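Side-chain contacts in nucleoporin nup120 (Schizosaccharomyces pombe, PDB 4GQ2), which serves as a structural component of the nuclear pore complex, whose nucleoporins can also dock transiently associated nuclear transport factors: residues 777-782 and 788-793; 661-666 and 794-799; 257-262 and 324-329; 251-256 and 298-303; 906-911 and 943-948. All coordinates share one frame; numbering follows the deposited sequence.

Overall arrangement
Five contacts sample three regions of the chain. Interactions 3 and 4 are buried and wholly aliphatic: both join the same two neighbouring sheets of the beta-propeller, and they meet where strands 249-254 and 258-263 pair. Interactions 1 and 2 share helix 790-803, and their strands 780-781 and 664-665 form a small antiparallel ribbon; these contacts are partly buried and mix methyl groups, aromatic carbons, serine hydroxyls and backbone oxygens. Interaction 5 lies near the C-terminal end, its centre about 84 Å from that of interaction 3, and packs one phenylalanine between helices, with an exposed lysine laid beside it. No hydrogen bond or salt bridge crosses any of the five.

Interaction 1. Residues 777-782 and 788-793; sequences LNYSEC and ISPLHA
Cys-782 meets Ile-788 along its whole length. Its CB lies 4.1 Å from Ile-788 CB and equally near the CG2 branch; at the tip, SG reaches the end of the other branch, 3.8 Å from Ile-788 CD1. The first torsion explains this course: SG stands anti to the backbone N (chi1 -175°), which carries the sulfur out to the CD1 methyl.

Further along, Pro-790 and Ala-793 press the start of helix 790-803 against the short strand. Pro-790 CB, closest to Ser-780 O, also meets two side chains: it is 4.0 Å from Tyr-779 CE1, approaching that ring obliquely with the two side chains side by side, and 4.1 Å from Glu-781 CG. Ala-793 CB fills the next turn, 3.6 Å from Ser-780 O. The polar ends look outward to other partners: Tyr-779 OH bonds Ser-93 OG, and Glu-781 OE2 bonds Ser-666 OG. Ser-780 OG turns back on its own segment and donates to Asn-778 O at 2.9 Å, coming from above the carbonyl plane.

Two acceptors, Ser-780 O and Pro-790 O, approach to 3.4 Å without bonding. Between these segments, then, cohesion comes from van der Waals contact, of carbon with carbon and of methyl and ring carbons with Ser-780 O, while the hydrogen bond from strand to helix runs from Ser-780 N to Thr-794 OG1, one residue further along the helix.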
# COMPACT_ATOMS: atom_id res chain seq x y z
N LEU A 777 2.49 -2.34 -15.94
CA LEU A 777 3.70 -2.27 -16.78
C LEU A 777 4.18 -3.64 -17.26
O LEU A 777 4.90 -3.74 -18.25
CB LEU A 777 4.84 -1.57 -16.05
CG LEU A 777 4.68 -0.08 -15.73
CD1 LEU A 777 5.74 0.37 -14.73
CD2 LEU A 777 4.74 0.74 -17.01
N ASN A 778 3.80 -4.69 -16.54
CA ASN A 778 4.23 -6.04 -16.87
C ASN A 778 3.12 -6.85 -17.51
O ASN A 778 3.21 -8.08 -17.59
CB ASN A 778 4.74 -6.74 -15.61
CG ASN A 778 6.07 -6.20 -15.15
OD1 ASN A 778 7.12 -6.57 -15.68
ND2 ASN A 778 6.05 -5.32 -14.16
N TYR A 779 2.08 -6.15 -17.96
CA TYR A 779 0.91 -6.79 -18.55
C TYR A 779 1.31 -7.73 -19.68
O TYR A 779 2.09 -7.36 -20.56
CB TYR A 779 -0.10 -5.75 -19.04
CG TYR A 779 -1.33 -6.36 -19.68
CD1 TYR A 779 -2.13 -7.25 -18.98
CD2 TYR A 779 -1.67 -6.06 -21.00
CE1 TYR A 779 -3.25 -7.81 -19.56
CE2 TYR A 779 -2.80 -6.62 -21.59
CZ TYR A 779 -3.58 -7.50 -20.86
OH TYR A 779 -4.69 -8.07 -21.42
N SER A 780 0.80 -8.95 -19.64
CA SER A 780 1.27 -9.98 -20.55
C SER A 780 0.19 -10.97 -20.96
O SER A 780 -0.80 -11.19 -20.25
CB SER A 780 2.45 -10.73 -19.93
OG SER A 780 3.58 -9.88 -19.81
N GLU A 781 0.40 -11.57 -22.13
CA GLU A 781 -0.51 -12.57 -22.65
C GLU A 781 0.25 -13.78 -23.14
O GLU A 781 1.43 -13.68 -23.46
CB GLU A 781 -1.35 -11.99 -23.78
CG GLU A 781 -2.53 -11.18 -23.29
CD GLU A 781 -3.32 -10.57 -24.43
OE1 GLU A 781 -4.47 -11.00 -24.64
OE2 GLU A 781 -2.77 -9.68 -25.12
N CYS A 782 -0.44 -14.92 -23.16
CA CYS A 782 0.08 -16.14 -23.78
C CYS A 782 -0.43 -16.16 -25.21
O CYS A 782 -1.62 -16.40 -25.44
CB CYS A 782 -0.39 -17.38 -23.02
SG CYS A 782 0.32 -18.94 -23.61
N ILE A 788 -4.68 -20.34 -21.22
CA ILE A 788 -3.99 -19.57 -20.17
C ILE A 788 -4.49 -18.12 -20.21
O ILE A 788 -4.46 -17.49 -21.26
CB ILE A 788 -2.45 -19.62 -20.34
CG1 ILE A 788 -1.94 -21.05 -20.15
CG2 ILE A 788 -1.76 -18.67 -19.36
CD1 ILE A 788 -0.62 -21.31 -20.84
N SER A 789 -4.94 -17.62 -19.06
CA SER A 789 -5.46 -16.25 -18.92
C SER A 789 -4.34 -15.22 -18.78
O SER A 789 -3.25 -15.56 -18.29
CB SER A 789 -6.37 -16.15 -17.70
OG SER A 789 -5.61 -16.25 -16.50
N PRO A 790 -4.60 -13.95 -19.18
CA PRO A 790 -3.62 -12.88 -18.99
C PRO A 790 -3.27 -12.63 -17.53
O PRO A 790 -2.25 -12.01 -17.23
CB PRO A 790 -4.32 -11.64 -19.58
CG PRO A 790 -5.77 -11.98 -19.53
CD PRO A 790 -5.84 -13.45 -19.80
N LEU A 791 -4.12 -13.13 -16.62
CA LEU A 791 -3.83 -13.05 -15.19
C LEU A 791 -2.57 -13.83 -14.83
O LEU A 791 -1.61 -13.25 -14.32
CB LEU A 791 -5.02 -13.53 -14.36
CG LEU A 791 -4.81 -13.71 -12.86
CD1 LEU A 791 -4.41 -12.42 -12.16
CD2 LEU A 791 -6.09 -14.28 -12.24
N HIS A 792 -2.57 -15.14 -15.11
CA HIS A 792 -1.40 -15.98 -14.85
C HIS A 792 -0.16 -15.51 -15.58
O HIS A 792 0.95 -15.61 -15.04
CB HIS A 792 -1.71 -17.44 -15.21
CG HIS A 792 -0.56 -18.38 -14.93
ND1 HIS A 792 -0.34 -18.91 -13.71
CD2 HIS A 792 0.47 -18.84 -15.75
CE1 HIS A 792 0.76 -19.69 -13.75
NE2 HIS A 792 1.26 -19.64 -15.00
N ALA A 793 -0.33 -14.99 -16.79
CA ALA A 793 0.82 -14.55 -17.58
C ALA A 793 1.45 -13.29 -16.99
O ALA A 793 2.67 -13.17 -16.97
CB ALA A 793 0.44 -14.33 -19.04

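Interaction 2. Residues 661-666 and 794-799; sequences DIYNHS and TVISSL
Ile-796 puts its CG2 methyl at the edge of the Tyr-663 ring, in the ring plane, 3.7 Å from Tyr-663 CD2 and almost as near CE2. The same methyl faces the backbone at Asp-661 O, an approach to Ile-796 CG2 that is probably tighter in the model than in the molecule. CG2 is there because it stands anti to the backbone N of Ile-796, with the longer branch swung to the other side (chi1 -80°). One helix position on, Ser-797 OG comes to 3.7 Å from Tyr-663 N, too far for a hydrogen bond.

That hydroxyl is held instead by the helix, through a hydrogen bond with Ala-793 O. The tyrosine ring also rests on His-792 and Ala-793, so it lies along the helix surface. A glycine in place of Tyr-663 would probably leave the CG2 methyl without its aromatic neighbour and open a gap over this turn. Within the helix, Thr-794 O takes two donors from the following turn, Ser-798 N at 2.8 Å and Ser-798 OG at 2.7 Å, the hydroxyl from above the carbonyl plane; Ser-798 and Leu-799 then pack on helix 672-703.

What positions the tyrosine loop is its continuation into strand 664-665: Asn-664 and Ser-666 make backbone bonds with Glu-781 and Tyr-779, giving a two-stranded antiparallel ribbon laid over helix 790-803 in the helical part of the protein.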
# COMPACT_ATOMS: atom_id res chain seq x y z
N ASP A 661 9.04 -18.89 -16.15
CA ASP A 661 8.83 -18.66 -17.58
C ASP A 661 8.55 -17.19 -17.88
O ASP A 661 8.23 -16.40 -16.98
CB ASP A 661 7.68 -19.51 -18.12
CG ASP A 661 8.15 -20.63 -19.02
OD1 ASP A 661 9.35 -20.66 -19.37
OD2 ASP A 661 7.32 -21.48 -19.40
N ILE A 662 8.69 -16.81 -19.14
CA ILE A 662 8.30 -15.48 -19.55
C ILE A 662 7.25 -15.58 -20.65
O ILE A 662 7.44 -16.29 -21.64
CB ILE A 662 9.51 -14.59 -19.95
CG1 ILE A 662 9.10 -13.11 -19.99
CG2 ILE A 662 10.15 -15.05 -21.25
CD1 ILE A 662 10.25 -12.12 -19.97
N TYR A 663 6.13 -14.90 -20.45
CA TYR A 663 5.10 -14.84 -21.46
C TYR A 663 5.29 -13.59 -22.30
O TYR A 663 6.14 -12.75 -21.99
CB TYR A 663 3.71 -14.89 -20.83
CG TYR A 663 3.36 -16.28 -20.35
CD1 TYR A 663 2.75 -17.20 -21.20
CD2 TYR A 663 3.68 -16.69 -19.06
CE1 TYR A 663 2.45 -18.48 -20.77
CE2 TYR A 663 3.38 -17.97 -18.62
CZ TYR A 663 2.76 -18.86 -19.48
OH TYR A 663 2.46 -20.13 -19.04
N ASN A 664 4.52 -13.49 -23.38
CA ASN A 664 4.64 -12.37 -24.28
C ASN A 664 4.10 -11.10 -23.63
O ASN A 664 2.97 -11.07 -23.15
CB ASN A 664 3.90 -12.68 -25.58
CG ASN A 664 4.24 -14.05 -26.14
OD1 ASN A 664 3.49 -15.01 -25.97
ND2 ASN A 664 5.39 -14.15 -26.81
N HIS A 665 4.94 -10.07 -23.60
CA HIS A 665 4.52 -8.75 -23.16
C HIS A 665 3.49 -8.23 -24.11
O HIS A 665 3.61 -8.41 -25.33
CB HIS A 665 5.70 -7.80 -23.11
CG HIS A 665 5.33 -6.40 -22.67
ND1 HIS A 665 5.04 -6.10 -21.39
CD2 HIS A 665 5.21 -5.22 -23.39
CE1 HIS A 665 4.74 -4.79 -21.30
NE2 HIS A 665 4.85 -4.25 -22.52
N SER A 666 2.46 -7.58 -23.58
CA SER A 666 1.29 -7.26 -24.37
C SER A 666 1.11 -5.80 -24.75
O SER A 666 1.63 -4.90 -24.09
CB SER A 666 0.02 -7.75 -23.69
OG SER A 666 -1.13 -7.23 -24.33
N THR A 794 0.62 -12.37 -16.52
CA THR A 794 1.12 -11.12 -15.94
C THR A 794 1.89 -11.39 -14.64
O THR A 794 3.02 -10.91 -14.45
CB THR A 794 0.00 -10.09 -15.77
OG1 THR A 794 -0.62 -9.88 -17.04
CG2 THR A 794 0.54 -8.75 -15.25
N VAL A 795 1.30 -12.20 -13.76
CA VAL A 795 1.97 -12.61 -12.54
C VAL A 795 3.34 -13.18 -12.89
O VAL A 795 4.38 -12.63 -12.48
CB VAL A 795 1.14 -13.64 -11.74
CG1 VAL A 795 1.88 -14.06 -10.48
CG2 VAL A 795 -0.22 -13.06 -11.39
N ILE A 796 3.34 -14.27 -13.67
CA ILE A 796 4.57 -14.97 -14.05
C ILE A 796 5.60 -14.02 -14.66
O ILE A 796 6.78 -14.05 -14.30
CB ILE A 796 4.27 -16.18 -14.97
CG1 ILE A 796 3.80 -17.38 -14.14
CG2 ILE A 796 5.48 -16.58 -15.80
CD1 ILE A 796 4.86 -18.01 -13.25
N SER A 797 5.15 -13.16 -15.57
CA SER A 797 6.04 -12.18 -16.20
C SER A 797 6.64 -11.22 -15.17
O SER A 797 7.84 -10.96 -15.19
CB SER A 797 5.31 -11.39 -17.29
OG SER A 797 4.74 -12.28 -18.24
N SER A 798 5.78 -10.71 -14.28
CA SER A 798 6.20 -9.81 -13.19
C SER A 798 7.25 -10.47 -12.32
O SER A 798 8.27 -9.85 -12.00
CB SER A 798 5.01 -9.40 -12.33
OG SER A 798 4.02 -8.76 -13.12
N LEU A 799 7.01 -11.72 -11.94
CA LEU A 799 7.97 -12.50 -11.15
C LEU A 799 9.29 -12.67 -11.90
O LEU A 799 10.36 -12.54 -11.32
CB LEU A 799 7.40 -13.87 -10.75
CG LEU A 799 6.22 -13.84 -9.78
CD1 LEU A 799 5.74 -15.25 -9.48
CD2 LEU A 799 6.56 -13.10 -8.50

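Interaction 3. Residues 257-262 and 324-329; sequences YKLKVL and LNVVIE
A single residue of segment 324-329, Val-326, makes every close contact with segment 257-262, presenting one methyl to Leu-259 and the other to Val-261. The two segments belong to adjacent blades of the beta-propeller: 258-263 is the third strand of one four-stranded antiparallel sheet, and 324-328 is the fourth, an edge strand, of the next. No hydrogen bond joins these two segments; the blades meet face to face through buried aliphatic groups.

The valine forks between its partners because CG1 is anti to its backbone N (chi1 176°), leaving CG2 beside that nitrogen and turned to Val-261. The model brings Val-261 CG2 and Val-326 CG2 too close for carbons, so only their being neighbours is safe to read. Around them, Val-326 also packs on Tyr-313 of its own sheet and on Ile-273 across the interface, while Leu-259 leans on Val-251 of the adjoining strand. On the other branch, the side chains cross at about a right angle, with Leu-259 CD2 3.8 Å from Val-326 CG1.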
# COMPACT_ATOMS: atom_id res chain seq x y z
N TYR A 257 -37.55 -36.68 -9.90
CA TYR A 257 -36.31 -37.22 -10.49
C TYR A 257 -36.42 -37.71 -11.94
O TYR A 257 -35.93 -38.78 -12.29
CB TYR A 257 -35.66 -38.27 -9.57
CG TYR A 257 -36.56 -38.76 -8.45
CD1 TYR A 257 -36.64 -38.08 -7.24
CD2 TYR A 257 -37.35 -39.90 -8.62
CE1 TYR A 257 -37.48 -38.51 -6.22
CE2 TYR A 257 -38.20 -40.34 -7.61
CZ TYR A 257 -38.25 -39.64 -6.41
OH TYR A 257 -39.08 -40.08 -5.40
N LYS A 258 -37.07 -36.90 -12.78
CA LYS A 258 -37.11 -37.13 -14.22
C LYS A 258 -36.24 -36.13 -14.99
O LYS A 258 -36.39 -34.92 -14.85
CB LYS A 258 -38.55 -37.07 -14.74
CG LYS A 258 -39.25 -38.41 -14.89
CD LYS A 258 -40.09 -38.75 -13.67
CE LYS A 258 -41.01 -39.93 -13.96
NZ LYS A 258 -41.69 -40.40 -12.73
N LEU A 259 -35.33 -36.65 -15.81
CA LEU A 259 -34.50 -35.82 -16.67
C LEU A 259 -35.19 -35.62 -18.02
O LEU A 259 -35.27 -36.55 -18.83
CB LEU A 259 -33.10 -36.44 -16.84
CG LEU A 259 -31.99 -35.63 -17.53
CD1 LEU A 259 -31.73 -34.29 -16.85
CD2 LEU A 259 -30.70 -36.45 -17.59
N LYS A 260 -35.68 -34.40 -18.25
CA LYS A 260 -36.51 -34.09 -19.41
C LYS A 260 -35.81 -33.14 -20.39
O LYS A 260 -35.13 -32.19 -19.98
CB LYS A 260 -37.83 -33.45 -18.98
CG LYS A 260 -38.48 -34.10 -17.76
CD LYS A 260 -39.89 -33.59 -17.53
CE LYS A 260 -40.53 -34.32 -16.36
NZ LYS A 260 -41.96 -33.97 -16.17
N VAL A 261 -36.00 -33.40 -21.67
CA VAL A 261 -35.54 -32.51 -22.73
C VAL A 261 -36.74 -31.85 -23.40
O VAL A 261 -37.58 -32.53 -24.00
CB VAL A 261 -34.72 -33.25 -23.80
CG1 VAL A 261 -34.07 -32.27 -24.76
CG2 VAL A 261 -33.67 -34.13 -23.15
N LEU A 262 -36.84 -30.52 -23.27
CA LEU A 262 -37.94 -29.77 -23.86
C LEU A 262 -37.49 -29.10 -25.16
O LEU A 262 -36.50 -28.36 -25.18
CB LEU A 262 -38.45 -28.71 -22.89
CG LEU A 262 -39.78 -28.04 -23.26
CD1 LEU A 262 -40.95 -28.85 -22.72
CD2 LEU A 262 -39.82 -26.62 -22.73
N LEU A 324 -34.46 -36.18 -30.00
CA LEU A 324 -33.24 -36.00 -29.22
C LEU A 324 -33.09 -37.10 -28.18
O LEU A 324 -34.07 -37.51 -27.56
CB LEU A 324 -33.23 -34.62 -28.55
CG LEU A 324 -33.20 -33.42 -29.50
CD1 LEU A 324 -34.57 -32.76 -29.61
CD2 LEU A 324 -32.15 -32.41 -29.06
N ASN A 325 -31.87 -37.59 -28.02
CA ASN A 325 -31.57 -38.63 -27.04
C ASN A 325 -30.63 -38.12 -25.96
O ASN A 325 -29.62 -37.47 -26.26
CB ASN A 325 -30.93 -39.86 -27.71
CG ASN A 325 -31.61 -40.25 -29.01
OD1 ASN A 325 -32.83 -40.21 -29.14
ND2 ASN A 325 -30.80 -40.65 -30.00
N VAL A 326 -30.96 -38.40 -24.71
CA VAL A 326 -30.05 -38.15 -23.60
C VAL A 326 -29.45 -39.50 -23.20
O VAL A 326 -30.06 -40.27 -22.46
CB VAL A 326 -30.76 -37.45 -22.41
CG1 VAL A 326 -29.82 -37.29 -21.23
CG2 VAL A 326 -31.25 -36.08 -22.83
N VAL A 327 -28.26 -39.78 -23.71
CA VAL A 327 -27.60 -41.07 -23.48
C VAL A 327 -26.50 -40.92 -22.44
O VAL A 327 -25.70 -39.98 -22.50
CB VAL A 327 -27.05 -41.69 -24.79
CG1 VAL A 327 -26.39 -43.03 -24.51
CG2 VAL A 327 -28.17 -41.88 -25.81
N ILE A 328 -26.49 -41.84 -21.48
CA ILE A 328 -25.58 -41.81 -20.33
C ILE A 328 -24.10 -41.95 -20.72
O ILE A 328 -23.77 -42.63 -21.70
CB ILE A 328 -25.91 -42.93 -19.32
CG1 ILE A 328 -27.38 -43.36 -19.43
CG2 ILE A 328 -25.56 -42.49 -17.90
CD1 ILE A 328 -27.63 -44.81 -19.07
N GLU A 329 -23.23 -41.31 -19.96
CA GLU A 329 -21.78 -41.49 -20.07
C GLU A 329 -21.14 -41.86 -18.73
O GLU A 329 -20.10 -42.52 -18.70
CB GLU A 329 -21.11 -40.25 -20.65
CG GLU A 329 -21.36 -40.05 -22.13
CD GLU A 329 -20.37 -39.09 -22.76
OE1 GLU A 329 -19.98 -38.11 -22.10
OE2 GLU A 329 -19.99 -39.31 -23.93

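Interaction 4. Residues 251-256 and 298-303; sequences VMLSLD and IALYYP
Rings flank, but do not carry, the contact of Val-251 and Leu-253 with Ile-298 and Leu-300. One face of the Tyr-301 ring has Pro-303 N 4.0 Å above its plane, offset toward the rim; this ring also meets that of Phe-310, the planes inclined at about 40°, and its OH bonds His-307 O. Tyr-302 rests on Leu-275 and Ser-276.

Between the strands only aliphatic tips meet. Val-251 and Ile-298 reach straight toward each other, the long branch of the isoleucine ending with CD1 3.8 Å from Val-251 CG2 and 4.1 Å from Val-251 CG1, so one methyl sits against the fork of the valine. Two residues on, Leu-253 and Leu-300 cross at about a right angle, Leu-253 CD2 lying 3.7 Å from Leu-300 CD1. Here two adjacent beta-propeller blades pack: 249-254 and 297-302 are each the second strand of a four-stranded sheet, and their CA atoms stay 8.9 Å apart at Val-251 and Ile-298, a spacing bridged by side chains alone. Leu-288, from the first strand of the second blade, touches Val-251, Leu-253 and Leu-300 and fills in beside them.

Where strand 249-254 ends, Ser-254 OG donates to Asp-256 OD1 at 2.7 Å, nearly in line with the C-O bond. It also bonds Lys-258 N, and the other carboxylate oxygen, Asp-256 OD2, forms a salt bridge with Lys-258 NZ.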
# COMPACT_ATOMS: atom_id res chain seq x y z
N VAL A 251 -33.24 -28.30 -20.88
CA VAL A 251 -33.06 -29.52 -20.08
C VAL A 251 -33.54 -29.25 -18.66
O VAL A 251 -33.06 -28.32 -18.00
CB VAL A 251 -31.61 -30.03 -20.08
CG1 VAL A 251 -31.46 -31.24 -19.16
CG2 VAL A 251 -31.17 -30.40 -21.48
N MET A 252 -34.48 -30.07 -18.20
CA MET A 252 -35.11 -29.87 -16.90
C MET A 252 -35.04 -31.13 -16.05
O MET A 252 -35.06 -32.25 -16.57
CB MET A 252 -36.57 -29.45 -17.07
CG MET A 252 -36.79 -28.38 -18.14
SD MET A 252 -38.51 -28.22 -18.65
CE MET A 252 -38.84 -29.82 -19.38
N LEU A 253 -34.94 -30.93 -14.74
CA LEU A 253 -35.07 -31.99 -13.76
C LEU A 253 -36.29 -31.73 -12.88
O LEU A 253 -36.50 -30.60 -12.43
CB LEU A 253 -33.80 -32.10 -12.91
CG LEU A 253 -33.75 -33.20 -11.85
CD1 LEU A 253 -34.07 -34.58 -12.42
CD2 LEU A 253 -32.39 -33.21 -11.18
N SER A 254 -37.09 -32.77 -12.67
CA SER A 254 -38.36 -32.63 -11.94
C SER A 254 -38.25 -33.03 -10.47
O SER A 254 -37.28 -33.66 -10.07
CB SER A 254 -39.45 -33.46 -12.63
OG SER A 254 -39.13 -34.84 -12.59
N LEU A 255 -39.26 -32.67 -9.68
CA LEU A 255 -39.32 -33.02 -8.27
C LEU A 255 -39.31 -34.55 -8.08
O LEU A 255 -38.79 -35.05 -7.08
CB LEU A 255 -40.56 -32.40 -7.60
CG LEU A 255 -40.71 -32.50 -6.07
CD1 LEU A 255 -39.75 -31.57 -5.34
CD2 LEU A 255 -42.15 -32.21 -5.65
N ASP A 256 -39.87 -35.27 -9.04
CA ASP A 256 -39.82 -36.73 -9.03
C ASP A 256 -38.72 -37.31 -9.95
O ASP A 256 -38.93 -38.30 -10.66
CB ASP A 256 -41.21 -37.36 -9.30
CG ASP A 256 -41.70 -37.17 -10.74
OD1 ASP A 256 -41.12 -36.37 -11.51
OD2 ASP A 256 -42.69 -37.84 -11.10
N ILE A 298 -23.92 -32.81 -20.20
CA ILE A 298 -24.70 -32.41 -19.05
C ILE A 298 -24.18 -33.12 -17.82
O ILE A 298 -24.07 -34.34 -17.82
CB ILE A 298 -26.20 -32.76 -19.24
CG1 ILE A 298 -26.84 -31.83 -20.27
CG2 ILE A 298 -26.97 -32.66 -17.93
CD1 ILE A 298 -27.99 -32.45 -21.03
N ALA A 299 -23.87 -32.35 -16.79
CA ALA A 299 -23.53 -32.91 -15.49
C ALA A 299 -24.75 -32.87 -14.59
O ALA A 299 -25.52 -31.91 -14.61
CB ALA A 299 -22.36 -32.17 -14.87
N LEU A 300 -24.93 -33.93 -13.82
CA LEU A 300 -26.11 -34.10 -12.97
C LEU A 300 -25.70 -34.63 -11.61
O LEU A 300 -24.85 -35.52 -11.51
CB LEU A 300 -27.13 -35.02 -13.66
CG LEU A 300 -28.21 -35.77 -12.85
CD1 LEU A 300 -29.19 -34.82 -12.16
CD2 LEU A 300 -28.95 -36.74 -13.76
N TYR A 301 -26.31 -34.06 -10.56
CA TYR A 301 -25.96 -34.36 -9.18
C TYR A 301 -26.99 -35.24 -8.48
O TYR A 301 -28.20 -35.03 -8.61
CB TYR A 301 -25.81 -33.06 -8.39
CG TYR A 301 -25.45 -33.25 -6.93
CD1 TYR A 301 -24.27 -33.89 -6.57
CD2 TYR A 301 -26.28 -32.77 -5.91
CE1 TYR A 301 -23.92 -34.06 -5.23
CE2 TYR A 301 -25.94 -32.92 -4.57
CZ TYR A 301 -24.76 -33.57 -4.24
OH TYR A 301 -24.40 -33.73 -2.93
N TYR A 302 -26.48 -36.22 -7.73
CA TYR A 302 -27.29 -37.13 -6.93
C TYR A 302 -26.90 -37.00 -5.46
O TYR A 302 -25.77 -37.36 -5.10
CB TYR A 302 -27.06 -38.59 -7.34
CG TYR A 302 -27.63 -39.01 -8.68
CD1 TYR A 302 -26.93 -38.78 -9.86
CD2 TYR A 302 -28.86 -39.68 -8.75
CE1 TYR A 302 -27.44 -39.18 -11.08
CE2 TYR A 302 -29.37 -40.09 -9.97
CZ TYR A 302 -28.66 -39.84 -11.13
OH TYR A 302 -29.15 -40.24 -12.36
N PRO A 303 -27.80 -36.48 -4.62
CA PRO A 303 -27.56 -36.46 -3.18
C PRO A 303 -27.44 -37.87 -2.59
O PRO A 303 -28.05 -38.81 -3.09
CB PRO A 303 -28.81 -35.76 -2.62
CG PRO A 303 -29.30 -34.92 -3.76
CD PRO A 303 -29.00 -35.71 -5.00

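Interaction 5. Residues 906-911 and 943-948; sequences KLFEES and LKTACA
Phe-908 faces helix 932-949 and packs firmly on its sheltered side, where Phe-908 CD1 lies 4.0 Å from Thr-945 CG2 and Phe-908 CE1 lies 4.0 Å from Ala-948 CB. The buried threonine turns its methyl to the ring, while OG1 bonds back to Glu-941 O and Thr-942 O of its own helix. Both helices belong to the HEAT-repeat region, where helix 913-925 touches each: Leu-907 packs on Ala-916 and Phe-919, Ala-948 on Tyr-913.

On the solvent side the exposed Lys-944 crosses the phenylalanine at about a right angle. Bent at its last torsion (chi4 60°), it brings NZ obliquely to 3.4 Å from Phe-908 CE2, a short distance that does not mean firm packing. An alanine replacing Phe-908 is likely to open a gap between the helices and leave the lysine chain free to swing into solvent. Just past the ring, a Schellman motif ends helix 895-909, with Ser-911 N bonded to Phe-908 O at 3.0 Å.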
# COMPACT_ATOMS: atom_id res chain seq x y z
N LYS A 906 16.73 23.46 -16.18
CA LYS A 906 15.82 22.71 -15.31
C LYS A 906 15.63 23.42 -13.98
O LYS A 906 14.50 23.55 -13.50
CB LYS A 906 16.31 21.27 -15.10
CG LYS A 906 15.23 20.32 -14.60
CD LYS A 906 14.33 19.90 -15.75
CE LYS A 906 13.00 19.38 -15.25
NZ LYS A 906 11.96 19.53 -16.31
N LEU A 907 16.72 23.88 -13.37
CA LEU A 907 16.61 24.66 -12.15
C LEU A 907 15.82 25.95 -12.42
O LEU A 907 15.10 26.43 -11.54
CB LEU A 907 17.99 24.98 -11.57
CG LEU A 907 18.71 23.97 -10.66
CD1 LEU A 907 17.82 23.45 -9.54
CD2 LEU A 907 19.29 22.81 -11.45
N PHE A 908 15.96 26.46 -13.64
CA PHE A 908 15.30 27.70 -14.07
C PHE A 908 13.78 27.57 -14.08
O PHE A 908 13.07 28.48 -13.65
CB PHE A 908 15.82 28.15 -15.45
CG PHE A 908 15.19 29.42 -15.95
CD1 PHE A 908 15.70 30.66 -15.56
CD2 PHE A 908 14.10 29.39 -16.82
CE1 PHE A 908 15.12 31.84 -16.02
CE2 PHE A 908 13.52 30.56 -17.28
CZ PHE A 908 14.03 31.79 -16.88
N GLU A 909 13.28 26.44 -14.58
CA GLU A 909 11.84 26.18 -14.64
C GLU A 909 11.24 26.15 -13.24
O GLU A 909 10.09 26.56 -13.04
CB GLU A 909 11.54 24.86 -15.36
CG GLU A 909 11.76 24.89 -16.87
CD GLU A 909 11.90 23.50 -17.47
OE1 GLU A 909 11.15 22.58 -17.07
OE2 GLU A 909 12.77 23.32 -18.36
N GLU A 910 12.02 25.67 -12.28
CA GLU A 910 11.58 25.54 -10.90
C GLU A 910 11.88 26.80 -10.09
O GLU A 910 11.69 26.82 -8.86
CB GLU A 910 12.22 24.31 -10.25
CG GLU A 910 11.91 23.00 -10.96
CD GLU A 910 10.49 22.50 -10.73
OE1 GLU A 910 9.89 21.99 -11.70
OE2 GLU A 910 9.98 22.60 -9.60
N SER A 911 12.34 27.84 -10.78
CA SER A 911 12.59 29.16 -10.19
C SER A 911 13.71 29.15 -9.16
O SER A 911 13.75 29.99 -8.25
CB SER A 911 11.30 29.76 -9.60
OG SER A 911 10.21 29.62 -10.49
N LEU A 943 22.72 34.87 -19.53
CA LEU A 943 21.98 36.13 -19.50
C LEU A 943 20.62 35.91 -18.86
O LEU A 943 20.30 36.51 -17.83
CB LEU A 943 21.80 36.72 -20.91
CG LEU A 943 23.01 37.32 -21.64
CD1 LEU A 943 22.63 37.73 -23.06
CD2 LEU A 943 23.62 38.49 -20.88
N LYS A 944 19.85 35.02 -19.47
CA LYS A 944 18.53 34.64 -19.01
C LYS A 944 18.48 34.29 -17.51
O LYS A 944 17.51 34.60 -16.82
CB LYS A 944 18.04 33.46 -19.85
CG LYS A 944 16.56 33.13 -19.75
CD LYS A 944 16.16 32.17 -20.86
CE LYS A 944 14.94 31.34 -20.49
NZ LYS A 944 13.75 32.19 -20.22
N THR A 945 19.55 33.66 -17.01
CA THR A 945 19.57 33.18 -15.62
C THR A 945 20.05 34.23 -14.62
O THR A 945 19.43 34.42 -13.57
CB THR A 945 20.36 31.86 -15.47
OG1 THR A 945 21.68 32.03 -15.99
CG2 THR A 945 19.66 30.74 -16.22
N ALA A 946 21.15 34.91 -14.95
CA ALA A 946 21.68 36.01 -14.14
C ALA A 946 20.63 37.10 -13.91
O ALA A 946 20.45 37.57 -12.79
CB ALA A 946 22.92 36.61 -14.79
N CYS A 947 19.94 37.46 -14.99
CA CYS A 947 18.89 38.48 -14.96
C CYS A 947 17.74 38.11 -14.02
O CYS A 947 17.20 38.97 -13.32
CB CYS A 947 18.36 38.75 -16.38
SG CYS A 947 16.88 39.78 -16.51
N ALA A 948 17.40 36.83 -13.99
CA ALA A 948 16.30 36.35 -13.16
C ALA A 948 16.66 36.28 -11.68
O ALA A 948 15.79 36.36 -10.81
CB ALA A 948 15.82 35.00 -13.66